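Vinylacetyl-CoA Delta-isomerase (Nitrosopumilus maritimus SCM1, PDB 6VJR) probably acts as a flavin- and [4Fe-4S]-dependent 4-hydroxybutyryl-CoA dehydratase that also isomerises vinylacetyl-CoA. Local coordinates at residues A56-S61 / V67-H72; L166-V171 / G182-Q187. All coordinates share one frame; numbering follows the deposited sequence.

Overall arrangement
Contact 1 (56-61 with 67-72) comes first along the chain and is closed before contact 2 (166-171 with 182-187) opens. Each joins the two arms of a beta hairpin, but in separate sheets: contact 1 is the small two-stranded sheet of 57-59 and 66-68, set among helices, while contact 2 lies at the open end of the hairpin 169-173 / 177-188, in the larger mixed sheet. Their centres lie 30 Å apart and their nearest atoms about 14 Å, so they do not touch. Only contact 2 reaches a cofactor: His186 and Gln187 line the FAD pocket, whereas the side chain of Asn68 in contact 1 stays about 12 Å from the iron-sulfur cluster.

Contact 1: residues A56-S61 / V67-H72; sequences ASADSS and VNRFLH
Ala58 and Val67 form an antiparallel hydrogen-bonded pair: Ala58 N donates to Val67 O and Val67 N to Ala58 O, both at 2.8 Å and both nearly straight on to the carbonyls. A third backbone bond, Arg69 N to Ala56 O at 2.9 Å, reaches its acceptor from above the carbonyl plane, just where the second arm leaves the strand. Between these bonds Ser57 and Asn68 make the non-hydrogen-bonded pair, with Ser57 CA 3.1 Å from Val67 O in a CA-H...O contact.

The main apolar contact is CH-pi: the Ala58 methyl carbon CB stands 3.6 Å from the centroid of the His72 ring, almost on the ring normal. The imidazole reaches it because CG is anti to the backbone N (chi1 -180°). Beside it, Ser60 CB rests on both methyls of Val67, 3.9 Å from CG1.

Among the polar side chains, a water donates to Ser60 OG, which also bonds to Gln137, and accepts a weak bond from His72 ND1, while Asp79 holds NE2. The Arg69 guanidinium lays one face over Ala58 CB and bonds to the carbonyls of Ala54 and Leu55, tying the hairpin to helix 53-56. Asn68 OD1 accepts from Phe70 N at 2.9 Å, an Asx turn that leads into the 3-10 segment 69-71. Together these features describe a short antiparallel beta hairpin that follows directly on a helix.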
ATOM      1  N   ALA A  56      29.074 -10.011 -20.543  1.00 17.18           N
ATOM      2  CA  ALA A  56      29.855  -9.175 -19.632  1.00 18.05           C
ATOM      3  C   ALA A  56      31.067  -8.484 -20.256  1.00 18.12           C
ATOM      4  O   ALA A  56      31.814  -7.798 -19.565  1.00 19.17           O
ATOM      5  CB  ALA A  56      30.253  -9.995 -18.411  1.00 19.25           C
ATOM      6  N   SER A  57      31.210  -8.583 -21.573  1.00 19.33           N
ATOM      7  CA  SER A  57      32.244  -7.847 -22.263  1.00 20.05           C
ATOM      8  C   SER A  57      31.638  -7.277 -23.535  1.00 19.46           C
ATOM      9  O   SER A  57      30.626  -7.778 -24.032  1.00 21.66           O
ATOM     10  CB  SER A  57      33.467  -8.703 -22.514  1.00 23.07           C
ATOM     11  OG  SER A  57      33.225  -9.625 -23.556  1.00 28.23           O
ATOM     12  N   ALA A  58      32.303  -6.266 -24.097  1.00 19.41           N
ATOM     13  CA  ALA A  58      31.795  -5.551 -25.246  1.00 19.23           C
ATOM     14  C   ALA A  58      32.935  -5.226 -26.201  1.00 19.85           C
ATOM     15  O   ALA A  58      34.068  -5.089 -25.772  1.00 21.81           O
ATOM     16  CB  ALA A  58      31.175  -4.273 -24.787  1.00 20.92           C
ATOM     17  N   ASP A  59      32.596  -4.960 -27.459  1.00 22.81           N
ATOM     18  CA  ASP A  59      33.575  -4.450 -28.406  1.00 22.59           C
ATOM     19  C   ASP A  59      33.554  -2.927 -28.405  1.00 20.99           C
ATOM     20  O   ASP A  59      32.595  -2.311 -28.802  1.00 26.49           O
ATOM     21  CB  ASP A  59      33.310  -5.002 -29.797  1.00 24.94           C
ATOM     22  CG  ASP A  59      33.366  -6.522 -29.899  1.00 31.59           C
ATOM     23  OD1 ASP A  59      34.387  -7.118 -29.491  1.00 35.78           O
ATOM     24  OD2 ASP A  59      32.368  -7.114 -30.330  1.00 38.93           O
ATOM     25  N   SER A  60      34.635  -2.317 -27.959  1.00 21.59           N
ATOM     26  CA  SER A  60      34.763  -0.875 -27.840  1.00 19.66           C
ATOM     27  C   SER A  60      35.193  -0.264 -29.170  1.00 20.37           C
ATOM     28  O   SER A  60      36.284  -0.574 -29.635  1.00 22.89           O
ATOM     29  CB  SER A  60      35.833  -0.554 -26.805  1.00 19.56           C
ATOM     30  OG  SER A  60      36.071   0.852 -26.780  1.00 21.10           O
ATOM     31  N   SER A  61      34.380   0.670 -29.698  1.00 22.30           N
ATOM     32  CA  SER A  61      34.777   1.467 -30.850  1.00 23.05           C
ATOM     33  C   SER A  61      35.833   2.502 -30.461  1.00 23.34           C
ATOM     34  O   SER A  61      36.454   3.087 -31.344  1.00 24.83           O
ATOM     35  CB  SER A  61      33.591   2.184 -31.485  1.00 26.44           C
ATOM     36  OG  SER A  61      32.628   1.253 -31.955  1.00 31.98           O
ATOM     37  N   VAL A  67      36.414  -5.224 -24.218  1.00 20.88           N
ATOM     38  CA  VAL A  67      36.566  -4.639 -22.897  1.00 20.42           C
ATOM     39  C   VAL A  67      35.495  -5.169 -21.946  1.00 17.48           C
ATOM     40  O   VAL A  67      34.427  -5.587 -22.352  1.00 17.97           O
ATOM     41  CB  VAL A  67      36.528  -3.094 -22.908  1.00 18.95           C
ATOM     42  CG1 VAL A  67      37.565  -2.533 -23.879  1.00 21.13           C
ATOM     43  CG2 VAL A  67      35.157  -2.558 -23.288  1.00 20.98           C
ATOM     44  N   ASN A  68      35.801  -5.148 -20.658  1.00 18.03           N
ATOM     45  CA  ASN A  68      34.783  -5.434 -19.664  1.00 16.98           C
ATOM     46  C   ASN A  68      33.622  -4.452 -19.868  1.00 16.19           C
ATOM     47  O   ASN A  68      33.836  -3.264 -20.034  1.00 16.76           O
ATOM     48  CB  ASN A  68      35.375  -5.373 -18.263  1.00 17.59           C
ATOM     49  CG  ASN A  68      34.420  -5.908 -17.230  1.00 16.74           C
ATOM     50  OD1 ASN A  68      33.447  -5.243 -16.879  1.00 18.81           O
ATOM     51  ND2 ASN A  68      34.690  -7.102 -16.732  1.00 19.17           N
ATOM     52  N   ARG A  69      32.384  -4.962 -19.807  1.00 16.93           N
ATOM     53  CA  ARG A  69      31.208  -4.120 -20.039  1.00 16.64           C
ATOM     54  C   ARG A  69      31.104  -2.967 -19.035  1.00 14.64           C
ATOM     55  O   ARG A  69      30.592  -1.918 -19.381  1.00 14.76           O
ATOM     56  CB  ARG A  69      29.911  -4.930 -20.132  1.00 17.04           C
ATOM     57  CG  ARG A  69      28.687  -4.091 -20.465  1.00 17.27           C
ATOM     58  CD  ARG A  69      27.513  -4.970 -20.748  1.00 16.91           C
ATOM     59  NE  ARG A  69      27.681  -5.968 -21.802  1.00 18.26           N
ATOM     60  CZ  ARG A  69      27.720  -5.742 -23.104  1.00 19.62           C
ATOM     61  NH1 ARG A  69      27.804  -6.776 -23.918  1.00 23.19           N
ATOM     62  NH2 ARG A  69      27.618  -4.526 -23.610  1.00 19.78           N
ATOM     63  N   PHE A  70      31.681  -3.100 -17.845  1.00 14.57           N
ATOM     64  CA  PHE A  70      31.712  -1.986 -16.906  1.00 15.70           C
ATOM     65  C   PHE A  70      32.563  -0.812 -17.378  1.00 14.75           C
ATOM     66  O   PHE A  70      32.406   0.296 -16.869  1.00 14.63           O
ATOM     67  CB  PHE A  70      32.173  -2.422 -15.515  1.00 15.27           C
ATOM     68  CG  PHE A  70      31.131  -3.216 -14.764  1.00 14.86           C
ATOM     69  CD1 PHE A  70      30.022  -2.575 -14.231  1.00 15.81           C
ATOM     70  CD2 PHE A  70      31.230  -4.581 -14.611  1.00 16.34           C
ATOM     71  CE1 PHE A  70      29.077  -3.284 -13.504  1.00 16.18           C
ATOM     72  CE2 PHE A  70      30.283  -5.291 -13.897  1.00 15.67           C
ATOM     73  CZ  PHE A  70      29.224  -4.642 -13.321  1.00 16.37           C
ATOM     74  N   LEU A  71      33.420  -1.016 -18.390  1.00 14.98           N
ATOM     75  CA  LEU A  71      34.281   0.058 -18.896  1.00 16.48           C
ATOM     76  C   LEU A  71      33.815   0.566 -20.261  1.00 15.99           C
ATOM     77  O   LEU A  71      34.514   1.365 -20.911  1.00 18.28           O
ATOM     78  CB  LEU A  71      35.707  -0.494 -18.998  1.00 17.07           C
ATOM     79  CG  LEU A  71      36.402  -0.834 -17.676  1.00 18.65           C
ATOM     80  CD1 LEU A  71      37.676  -1.652 -17.901  1.00 19.10           C
ATOM     81  CD2 LEU A  71      36.691   0.448 -16.951  1.00 19.31           C
ATOM     82  N   HIS A  72      32.693   0.028 -20.727  1.00 15.68           N
ATOM     83  CA  HIS A  72      32.198   0.307 -22.064  1.00 15.01           C
ATOM     84  C   HIS A  72      31.277   1.522 -22.098  1.00 14.50           C
ATOM     85  O   HIS A  72      30.360   1.636 -21.297  1.00 14.15           O
ATOM     86  CB  HIS A  72      31.500  -0.921 -22.630  1.00 16.44           C
ATOM     87  CG  HIS A  72      30.967  -0.732 -23.997  1.00 15.60           C
ATOM     88  ND1 HIS A  72      31.772  -0.507 -25.094  1.00 17.38           N
ATOM     89  CD2 HIS A  72      29.740  -0.927 -24.488  1.00 17.28           C
ATOM     90  CE1 HIS A  72      30.996  -0.474 -26.182  1.00 17.93           C
ATOM     91  NE2 HIS A  72      29.764  -0.771 -25.837  1.00 16.74           N
TER
HETATM   92  O   HOH W   1      33.585   1.675 -25.112  1.00 18.83           O

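Contact 2: residues L166-V171 / G182-Q187; sequences LFTRIV and GAKAHQ. With FAD (flavin-adenine dinucleotide), chain F.
Beyond the Thr168-Lys184 contact, the second arm ends in two flat groups set against FAD, the His186 ring and the Gln187 amide. The His186 ring has FAD O3' 4.0 Å above one face and Ala185 CB 3.4 Å above the other, both toward the rim; ND1 bonds to Thr390 of the second subunit. Its CB packs against the isoalloxazine, 3.4 Å from FAD C9A, and the backbone His186 O lies 2.8 Å from FAD N5. The Gln187 amide is gripped through NE2, which donates to FAD O2 at 3.1 Å and, less straight, to Ala185 O from above that carbonyl's plane. Its chain, bent at chi2 (-60°), folds back to make both bonds. On the other arm, the Arg169 guanidinium has Val171 CG1 over one face, and its NE forms a salt bridge with Asp165.

Between the arms, Thr168 OG1 sits 3.1 Å from Ala183 O and 3.6 Å from Lys184 CE. Lys184 NZ has three partners: a salt bridge to Asp149, which also accepts from Thr168 N, and the carbonyls of Met147 and Met199. The backbones come closest at Thr168 and Gly182, with their CA atoms 4.1 Å apart.

Strand 177-188 pairs antiparallel with 169-173 and with 254-259: Ala183, Ala185 and Gln187 touch Ile258, Leu256 and Ile257. Lys184 and Gln187 rest on Ala146 of strand 143-146, while Ala183 meets Tyr409 of the second subunit, from its helix 402-409.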
ATOM      1  N   LEU A 166      33.091  21.283   3.024  1.00 16.22           N
ATOM      2  CA  LEU A 166      32.020  20.304   3.163  1.00 15.27           C
ATOM      3  C   LEU A 166      31.472  19.830   1.816  1.00 15.17           C
ATOM      4  O   LEU A 166      30.759  18.814   1.739  1.00 16.21           O
ATOM      5  CB  LEU A 166      30.920  20.799   4.085  1.00 15.73           C
ATOM      6  CG  LEU A 166      31.307  20.922   5.560  1.00 16.95           C
ATOM      7  CD1 LEU A 166      30.336  21.725   6.428  1.00 19.51           C
ATOM      8  CD2 LEU A 166      31.435  19.534   6.130  1.00 20.62           C
ATOM      9  N   PHE A 167      31.832  20.565   0.757  1.00 15.47           N
ATOM     10  CA  PHE A 167      31.784  20.079  -0.607  1.00 15.33           C
ATOM     11  C   PHE A 167      33.195  20.217  -1.166  1.00 14.91           C
ATOM     12  O   PHE A 167      33.893  21.202  -0.873  1.00 15.81           O
ATOM     13  CB  PHE A 167      30.818  20.898  -1.473  1.00 16.15           C
ATOM     14  CG  PHE A 167      29.340  20.763  -1.161  1.00 15.71           C
ATOM     15  CD1 PHE A 167      28.794  21.405  -0.051  1.00 15.49           C
ATOM     16  CD2 PHE A 167      28.500  20.048  -1.986  1.00 14.44           C
ATOM     17  CE1 PHE A 167      27.444  21.333   0.204  1.00 15.17           C
ATOM     18  CE2 PHE A 167      27.143  19.947  -1.699  1.00 15.85           C
ATOM     19  CZ  PHE A 167      26.622  20.626  -0.625  1.00 14.59           C
ATOM     20  N   THR A 168      33.585  19.275  -2.018  1.00 14.88           N
ATOM     21  CA  THR A 168      34.926  19.211  -2.579  1.00 15.27           C
ATOM     22  C   THR A 168      35.198  20.373  -3.543  1.00 15.56           C
ATOM     23  O   THR A 168      34.396  20.696  -4.419  1.00 15.40           O
ATOM     24  CB  THR A 168      35.095  17.844  -3.249  1.00 15.83           C
ATOM     25  OG1 THR A 168      34.995  16.824  -2.261  1.00 16.38           O
ATOM     26  CG2 THR A 168      36.447  17.692  -3.923  1.00 18.49           C
ATOM     27  N   ARG A 169      36.353  21.010  -3.364  1.00 16.14           N
ATOM     28  CA  ARG A 169      36.684  22.212  -4.117  1.00 16.87           C
ATOM     29  C   ARG A 169      38.161  22.276  -4.513  1.00 18.22           C
ATOM     30  O   ARG A 169      39.025  21.632  -3.926  1.00 18.03           O
ATOM     31  CB  ARG A 169      36.362  23.452  -3.286  1.00 18.74           C
ATOM     32  CG  ARG A 169      37.196  23.516  -2.010  1.00 19.40           C
ATOM     33  CD  ARG A 169      36.716  24.619  -1.093  1.00 23.22           C
ATOM     34  NE  ARG A 169      37.461  24.705   0.172  1.00 22.90           N
ATOM     35  CZ  ARG A 169      38.301  25.679   0.493  1.00 24.68           C
ATOM     36  NH1 ARG A 169      38.296  26.764  -0.214  1.00 30.10           N
ATOM     37  NH2 ARG A 169      39.038  25.632   1.585  1.00 26.82           N
ATOM     38  N   ILE A 170      38.420  23.095  -5.526  1.00 18.33           N
ATOM     39  CA  ILE A 170      39.780  23.468  -5.883  1.00 18.77           C
ATOM     40  C   ILE A 170      40.287  24.482  -4.859  1.00 20.41           C
ATOM     41  O   ILE A 170      39.659  25.514  -4.638  1.00 20.76           O
ATOM     42  CB  ILE A 170      39.790  24.092  -7.277  1.00 22.00           C
ATOM     43  CG1 ILE A 170      39.215  23.132  -8.329  1.00 26.99           C
ATOM     44  CG2 ILE A 170      41.187  24.561  -7.665  1.00 23.55           C
ATOM     45  CD1 ILE A 170      38.821  23.807  -9.626  1.00 29.34           C
ATOM     46  N   VAL A 171      41.448  24.210  -4.270  1.00 20.18           N
ATOM     47  CA  VAL A 171      42.070  25.120  -3.317  1.00 19.57           C
ATOM     48  C   VAL A 171      43.312  25.805  -3.878  1.00 22.28           C
ATOM     49  O   VAL A 171      43.747  26.805  -3.304  1.00 25.26           O
ATOM     50  CB  VAL A 171      42.376  24.418  -1.989  1.00 21.15           C
ATOM     51  CG1 VAL A 171      41.105  23.982  -1.271  1.00 20.70           C
ATOM     52  CG2 VAL A 171      43.307  23.238  -2.112  1.00 21.79           C
ATOM     53  N   GLY A 182      38.470  18.393   0.419  1.00 15.92           N
ATOM     54  CA  GLY A 182      37.087  18.109   0.723  1.00 15.96           C
ATOM     55  C   GLY A 182      36.977  16.631   1.068  1.00 14.79           C
ATOM     56  O   GLY A 182      37.906  16.040   1.606  1.00 15.54           O
ATOM     57  N   ALA A 183      35.810  16.064   0.826  1.00 15.46           N
ATOM     58  CA  ALA A 183      35.591  14.663   1.118  1.00 14.12           C
ATOM     59  C   ALA A 183      34.463  14.151   0.237  1.00 13.25           C
ATOM     60  O   ALA A 183      33.646  14.957  -0.242  1.00 14.47           O
ATOM     61  CB  ALA A 183      35.249  14.508   2.560  1.00 14.17           C
ATOM     62  N   LYS A 184      34.405  12.838   0.095  1.00 13.19           N
ATOM     63  CA  LYS A 184      33.323  12.165  -0.614  1.00 12.83           C
ATOM     64  C   LYS A 184      32.844  11.026   0.292  1.00 13.00           C
ATOM     65  O   LYS A 184      33.654  10.252   0.777  1.00 13.82           O
ATOM     66  CB  LYS A 184      33.804  11.651  -1.977  1.00 14.20           C
ATOM     67  CG  LYS A 184      34.143  12.758  -2.969  1.00 14.58           C
ATOM     68  CD  LYS A 184      33.045  13.712  -3.448  1.00 14.54           C
ATOM     69  CE  LYS A 184      33.450  14.570  -4.596  1.00 16.51           C
ATOM     70  NZ  LYS A 184      32.366  15.528  -4.897  1.00 17.68           N
ATOM     71  N   ALA A 185      31.542  11.034   0.645  1.00 14.48           N
ATOM     72  CA  ALA A 185      30.988  10.092   1.598  1.00 13.26           C
ATOM     73  C   ALA A 185      30.310   8.919   0.904  1.00 12.78           C
ATOM     74  O   ALA A 185      29.901   9.010  -0.246  1.00 13.57           O
ATOM     75  CB  ALA A 185      30.037  10.826   2.519  1.00 13.69           C
ATOM     76  N   HIS A 186      30.159   7.815   1.650  1.00 13.71           N
ATOM     77  CA  HIS A 186      29.379   6.644   1.226  1.00 13.29           C
ATOM     78  C   HIS A 186      29.942   5.974  -0.030  1.00 14.20           C
ATOM     79  O   HIS A 186      29.184   5.516  -0.881  1.00 18.03           O
ATOM     80  CB  HIS A 186      27.936   7.019   0.890  1.00 13.65           C
ATOM     81  CG  HIS A 186      27.384   8.086   1.765  1.00 12.86           C
ATOM     82  ND1 HIS A 186      27.059   7.976   3.102  1.00 15.01           N
ATOM     83  CD2 HIS A 186      27.099   9.346   1.397  1.00 14.93           C
ATOM     84  CE1 HIS A 186      26.618   9.151   3.511  1.00 14.61           C
ATOM     85  NE2 HIS A 186      26.614   9.989   2.486  1.00 15.10           N
ATOM     86  N   GLN A 187      31.245   6.006  -0.201  1.00 14.42           N
ATOM     87  CA  GLN A 187      31.823   5.646  -1.499  1.00 13.09           C
ATOM     88  C   GLN A 187      31.998   4.154  -1.710  1.00 13.09           C
ATOM     89  O   GLN A 187      32.822   3.521  -1.053  1.00 14.45           O
ATOM     90  CB  GLN A 187      33.143   6.399  -1.626  1.00 14.46           C
ATOM     91  CG  GLN A 187      32.942   7.893  -1.751  1.00 15.46           C
ATOM     92  CD  GLN A 187      32.125   8.270  -2.958  1.00 13.88           C
ATOM     93  OE1 GLN A 187      32.331   7.737  -4.033  1.00 17.08           O
ATOM     94  NE2 GLN A 187      31.185   9.196  -2.801  1.00 14.36           N
TER
HETATM   95  PA  FAD F 602      20.538  13.581   2.920  1.00 12.52           P
HETATM   96  O1A FAD F 602      20.678  14.467   1.751  1.00 14.52           O
HETATM   97  O2A FAD F 602      21.047  14.072   4.215  1.00 12.73           O
HETATM   98  O5B FAD F 602      19.022  13.095   2.925  1.00 12.22           O
HETATM   99  C5B FAD F 602      18.284  12.893   4.155  1.00 11.79           C
HETATM  100  C4B FAD F 602      16.867  13.338   3.937  1.00 12.18           C
HETATM  101  O4B FAD F 602      16.827  14.783   3.839  1.00 11.88           O
HETATM  102  C3B FAD F 602      16.154  12.804   2.680  1.00 11.70           C
HETATM  103  O3B FAD F 602      14.774  12.553   2.960  1.00 12.39           O
HETATM  104  C2B FAD F 602      16.289  13.958   1.693  1.00 11.35           C
HETATM  105  O2B FAD F 602      15.337  14.010   0.642  1.00 12.02           O
HETATM  106  C1B FAD F 602      16.171  15.160   2.634  1.00 11.55           C
HETATM  107  N9A FAD F 602      16.845  16.355   2.143  1.00 11.95           N
HETATM  108  C8A FAD F 602      18.191  16.604   1.979  1.00 14.16           C
HETATM  109  N7A FAD F 602      18.480  17.804   1.543  1.00 14.79           N
HETATM  110  C5A FAD F 602      17.239  18.391   1.379  1.00 13.70           C
HETATM  111  C6A FAD F 602      16.857  19.675   0.935  1.00 15.68           C
HETATM  112  N6A FAD F 602      17.740  20.624   0.621  1.00 16.18           N
HETATM  113  N1A FAD F 602      15.533  19.929   0.824  1.00 16.83           N
HETATM  114  C2A FAD F 602      14.663  18.970   1.188  1.00 16.04           C
HETATM  115  N3A FAD F 602      14.895  17.745   1.654  1.00 15.32           N
HETATM  116  C4A FAD F 602      16.219  17.503   1.723  1.00 13.76           C
HETATM  117  N1  FAD F 602      27.397   8.307  -3.565  1.00 12.63           N
HETATM  118  C2  FAD F 602      28.494   8.386  -4.389  1.00 13.16           C
HETATM  119  O2  FAD F 602      28.887   9.456  -4.879  1.00 14.43           O
HETATM  120  N3  FAD F 602      29.145   7.219  -4.739  1.00 13.52           N
HETATM  121  C4  FAD F 602      28.837   5.957  -4.317  1.00 12.70           C
HETATM  122  O4  FAD F 602      29.533   4.996  -4.592  1.00 15.16           O
HETATM  123  C4X FAD F 602      27.735   5.908  -3.367  1.00 12.87           C
HETATM  124  N5  FAD F 602      27.379   4.717  -2.873  1.00 13.93           N
HETATM  125  C5X FAD F 602      26.494   4.710  -1.817  1.00 13.60           C
HETATM  126  C6  FAD F 602      26.254   3.527  -1.101  1.00 14.24           C
HETATM  127  C7  FAD F 602      25.407   3.495  -0.004  1.00 14.47           C
HETATM  128  C7M FAD F 602      25.262   2.225   0.799  1.00 16.11           C
HETATM  129  C8  FAD F 602      24.650   4.641   0.316  1.00 13.55           C
HETATM  130  C8M FAD F 602      23.642   4.601   1.427  1.00 14.24           C
HETATM  131  C9  FAD F 602      24.798   5.791  -0.422  1.00 13.12           C
HETATM  132  C9A FAD F 602      25.746   5.849  -1.475  1.00 12.51           C
HETATM  133  N10 FAD F 602      26.012   7.034  -2.160  1.00 13.74           N
HETATM  134  C10 FAD F 602      27.072   7.137  -3.061  1.00 12.63           C
HETATM  135  C1' FAD F 602      25.419   8.261  -1.593  1.00 13.86           C
HETATM  136  C2' FAD F 602      23.990   8.592  -1.945  1.00 13.38           C
HETATM  137  O2' FAD F 602      23.990   9.173  -3.250  1.00 14.76           O
HETATM  138  C3' FAD F 602      23.414   9.576  -0.917  1.00 13.30           C
HETATM  139  O3' FAD F 602      23.252   8.840   0.281  1.00 12.67           O
HETATM  140  C4' FAD F 602      22.132  10.304  -1.352  1.00 13.02           C
HETATM  141  O4' FAD F 602      22.416  11.254  -2.388  1.00 14.00           O
HETATM  142  C5' FAD F 602      21.452  11.027  -0.204  1.00 12.04           C
HETATM  143  O5' FAD F 602      22.351  11.961   0.371  1.00 11.78           O
HETATM  144  P   FAD F 602      22.664  11.943   1.896  1.00 12.07           P
HETATM  145  O1P FAD F 602      23.132  10.632   2.350  1.00 11.74           O
HETATM  146  O2P FAD F 602      23.505  13.121   2.163  1.00 11.77           O
HETATM  147  O3P FAD F 602      21.271  12.161   2.658  1.00 11.83           O